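Side-chain contact in polar amino acid ABC uptake transporter substrate binding protein (PDB 3HV1), which probably captures a polar amino acid outside the membrane and delivers it to an ABC uptake transporter: residues 140-145 with 156-161. Residues are numbered along the deposited sequence; the frame is centred on the assembly and turned at random.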
ATOM      1  N   ASP A 140     -14.646  19.732  -9.162  1.00 40.22           N
ATOM      2  CA  ASP A 140     -13.310  20.289  -8.980  1.00 42.02           C
ATOM      3  C   ASP A 140     -12.233  19.512  -9.726  1.00 41.14           C
ATOM      4  O   ASP A 140     -11.282  20.101 -10.248  1.00 41.20           O
ATOM      5  CB  ASP A 140     -12.967  20.342  -7.489  1.00 45.08           C
ATOM      6  CG  ASP A 140     -13.565  21.549  -6.799  1.00 48.41           C
ATOM      7  OD1 ASP A 140     -14.791  21.755  -6.903  1.00 49.62           O
ATOM      8  OD2 ASP A 140     -12.801  22.297  -6.151  1.00 52.53           O
ATOM      9  N   ALA A 141     -12.378  18.191  -9.772  1.00 38.92           N
ATOM     10  CA  ALA A 141     -11.405  17.340 -10.450  1.00 37.90           C
ATOM     11  C   ALA A 141     -11.484  17.550 -11.955  1.00 37.11           C
ATOM     12  O   ALA A 141     -10.470  17.528 -12.654  1.00 35.58           O
ATOM     13  CB  ALA A 141     -11.664  15.879 -10.107  1.00 38.04           C
ATOM     14  N   PHE A 142     -12.700  17.759 -12.445  1.00 35.26           N
ATOM     15  CA  PHE A 142     -12.929  17.982 -13.862  1.00 36.14           C
ATOM     16  C   PHE A 142     -12.124  19.184 -14.336  1.00 36.84           C
ATOM     17  O   PHE A 142     -11.496  19.143 -15.391  1.00 36.15           O
ATOM     18  CB  PHE A 142     -14.412  18.238 -14.110  1.00 35.61           C
ATOM     19  CG  PHE A 142     -14.746  18.548 -15.539  1.00 35.52           C
ATOM     20  CD1 PHE A 142     -14.741  17.546 -16.501  1.00 35.66           C
ATOM     21  CD2 PHE A 142     -15.093  19.841 -15.920  1.00 35.77           C
ATOM     22  CE1 PHE A 142     -15.081  17.823 -17.822  1.00 35.41           C
ATOM     23  CE2 PHE A 142     -15.434  20.131 -17.241  1.00 36.26           C
ATOM     24  CZ  PHE A 142     -15.429  19.119 -18.192  1.00 36.28           C
ATOM     25  N   ASN A 143     -12.151  20.254 -13.546  1.00 39.18           N
ATOM     26  CA  ASN A 143     -11.428  21.478 -13.882  1.00 41.91           C
ATOM     27  C   ASN A 143      -9.926  21.378 -13.624  1.00 43.64           C
ATOM     28  O   ASN A 143      -9.123  21.784 -14.463  1.00 44.90           O
ATOM     29  CB  ASN A 143     -11.988  22.661 -13.088  1.00 42.22           C
ATOM     30  CG  ASN A 143     -13.422  22.978 -13.446  1.00 42.74           C
ATOM     31  OD1 ASN A 143     -13.753  23.173 -14.615  1.00 44.26           O
ATOM     32  ND2 ASN A 143     -14.285  23.037 -12.441  1.00 45.87           N
ATOM     33  N   ALA A 144      -9.559  20.837 -12.466  1.00 44.50           N
ATOM     34  CA  ALA A 144      -8.158  20.699 -12.072  1.00 44.58           C
ATOM     35  C   ALA A 144      -7.310  19.900 -13.055  1.00 44.86           C
ATOM     36  O   ALA A 144      -6.117  20.167 -13.212  1.00 43.80           O
ATOM     37  CB  ALA A 144      -8.068  20.075 -10.682  1.00 45.69           C
ATOM     38  N   SER A 145      -7.920  18.915 -13.708  1.00 44.95           N
ATOM     39  CA  SER A 145      -7.217  18.082 -14.682  1.00 44.15           C
ATOM     40  C   SER A 145      -8.027  18.055 -15.975  1.00 44.34           C
ATOM     41  O   SER A 145      -8.630  17.042 -16.320  1.00 42.99           O
ATOM     42  CB  SER A 145      -7.054  16.660 -14.141  1.00 44.73           C
ATOM     43  OG  SER A 145      -6.442  16.666 -12.865  1.00 45.23           O
ATOM     44  N   GLN A 156     -16.409  21.899 -23.467  1.00 43.54           N
ATOM     45  CA  GLN A 156     -15.361  21.879 -22.448  1.00 44.34           C
ATOM     46  C   GLN A 156     -15.915  22.315 -21.097  1.00 43.38           C
ATOM     47  O   GLN A 156     -15.228  22.971 -20.314  1.00 42.73           O
ATOM     48  CB  GLN A 156     -14.200  22.804 -22.832  1.00 46.36           C
ATOM     49  CG  GLN A 156     -13.385  22.356 -24.035  1.00 51.14           C
ATOM     50  CD  GLN A 156     -14.161  22.456 -25.332  1.00 53.48           C
ATOM     51  OE1 GLN A 156     -14.640  23.533 -25.701  1.00 54.53           O
ATOM     52  NE2 GLN A 156     -14.289  21.335 -26.033  1.00 53.62           N
ATOM     53  N   LYS A 157     -17.164  21.952 -20.832  1.00 43.52           N
ATOM     54  CA  LYS A 157     -17.811  22.302 -19.576  1.00 44.11           C
ATOM     55  C   LYS A 157     -18.638  21.112 -19.110  1.00 42.09           C
ATOM     56  O   LYS A 157     -18.747  20.111 -19.813  1.00 41.60           O
ATOM     57  CB  LYS A 157     -18.750  23.499 -19.765  1.00 47.12           C
ATOM     58  CG  LYS A 157     -18.206  24.634 -20.620  1.00 51.47           C
ATOM     59  CD  LYS A 157     -16.943  25.255 -20.042  1.00 54.55           C
ATOM     60  CE  LYS A 157     -16.403  26.341 -20.967  1.00 56.38           C
ATOM     61  NZ  LYS A 157     -15.100  26.895 -20.506  1.00 57.66           N
ATOM     62  N   VAL A 158     -19.218  21.233 -17.922  1.00 40.23           N
ATOM     63  CA  VAL A 158     -20.067  20.187 -17.378  1.00 39.49           C
ATOM     64  C   VAL A 158     -21.369  20.779 -16.877  1.00 37.94           C
ATOM     65  O   VAL A 158     -21.389  21.848 -16.266  1.00 37.93           O
ATOM     66  CB  VAL A 158     -19.408  19.444 -16.207  1.00 40.26           C
ATOM     67  CG1 VAL A 158     -18.339  18.505 -16.728  1.00 40.59           C
ATOM     68  CG2 VAL A 158     -18.827  20.442 -15.220  1.00 40.69           C
ATOM     69  N   VAL A 159     -22.459  20.079 -17.156  1.00 36.50           N
ATOM     70  CA  VAL A 159     -23.771  20.509 -16.720  1.00 33.75           C
ATOM     71  C   VAL A 159     -23.873  20.102 -15.254  1.00 35.24           C
ATOM     72  O   VAL A 159     -23.758  18.918 -14.914  1.00 31.31           O
ATOM     73  CB  VAL A 159     -24.872  19.814 -17.536  1.00 32.96           C
ATOM     74  CG1 VAL A 159     -26.238  20.357 -17.149  1.00 34.58           C
ATOM     75  CG2 VAL A 159     -24.619  20.020 -19.015  1.00 34.17           C
ATOM     76  N   GLN A 160     -24.070  21.083 -14.380  1.00 35.19           N
ATOM     77  CA  GLN A 160     -24.167  20.797 -12.956  1.00 37.31           C
ATOM     78  C   GLN A 160     -25.584  20.455 -12.527  1.00 38.13           C
ATOM     79  O   GLN A 160     -26.555  21.029 -13.019  1.00 37.44           O
ATOM     80  CB  GLN A 160     -23.647  21.981 -12.137  1.00 39.47           C
ATOM     81  CG  GLN A 160     -22.159  22.229 -12.296  1.00 42.51           C
ATOM     82  CD  GLN A 160     -21.643  23.272 -11.328  1.00 44.73           C
ATOM     83  OE1 GLN A 160     -21.779  23.128 -10.110  1.00 45.67           O
ATOM     84  NE2 GLN A 160     -21.044  24.332 -11.865  1.00 44.39           N
ATOM     85  N   TYR A 161     -25.690  19.507 -11.604  1.00 37.86           N
ATOM     86  CA  TYR A 161     -26.974  19.071 -11.088  1.00 39.20           C
ATOM     87  C   TYR A 161     -26.933  19.149  -9.574  1.00 41.25           C
ATOM     88  O   TYR A 161     -25.904  18.874  -8.962  1.00 42.41           O
ATOM     89  CB  TYR A 161     -27.254  17.639 -11.537  1.00 36.02           C
ATOM     90  CG  TYR A 161     -27.568  17.527 -13.011  1.00 33.91           C
ATOM     91  CD1 TYR A 161     -28.887  17.512 -13.460  1.00 33.59           C
ATOM     92  CD2 TYR A 161     -26.547  17.441 -13.958  1.00 33.05           C
ATOM     93  CE1 TYR A 161     -29.187  17.413 -14.818  1.00 32.98           C
ATOM     94  CE2 TYR A 161     -26.832  17.342 -15.321  1.00 32.19           C
ATOM     95  CZ  TYR A 161     -28.154  17.325 -15.744  1.00 33.33           C
ATOM     96  OH  TYR A 161     -28.450  17.205 -17.086  1.00 33.16           O
TER
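Phe142 and Val158 make an apolar CH-pi contact within a beta-alpha-beta unit, where helix 137-144 packs against strand 158-161 next to its parallel neighbour, strand 130-133. The unit belongs to the alpha/beta fold of a family 3 extracellular solute-binding protein, and the centre of the contact lies about 22 Å from the centre of the chain. The link is narrow: a single aromatic ring reaches from the helix to Val158, the two segments burying 150 Å² between them and sharing no hydrogen bond.

With its CG anti to the backbone N (chi1 177°), the Phe142 side chain extends from the helix toward the strand, and its buried ring meets Val158 as the two side chains run antiparallel alongside one another. The CG2 methyl of Val158 lies above the rim of the same face that CG1 covers, 3.8 Å from Phe142 CD2. Farther out, the ring passes along the backbone of Gln156 and Lys157. The carbonyl O of Gln156 faces the rim of the ring, close to level with it, 4.2 Å from Phe142 CE2, whereas the O of Lys157 approaches Phe142 CZ obliquely at 3.8 Å. The lysine's CB points away from the helix, consistent with a contribution made largely by its main chain.

Leu130 of strand 130-133 touches both Phe142 and Val158, joining the three elements of the unit, while Tyr206 and Lys150 add further contacts to the phenylalanine. At the heart of the contact, Val158 CG1 sits 3.3 Å from the centroid of the Phe142 ring, only 11° off the ring normal.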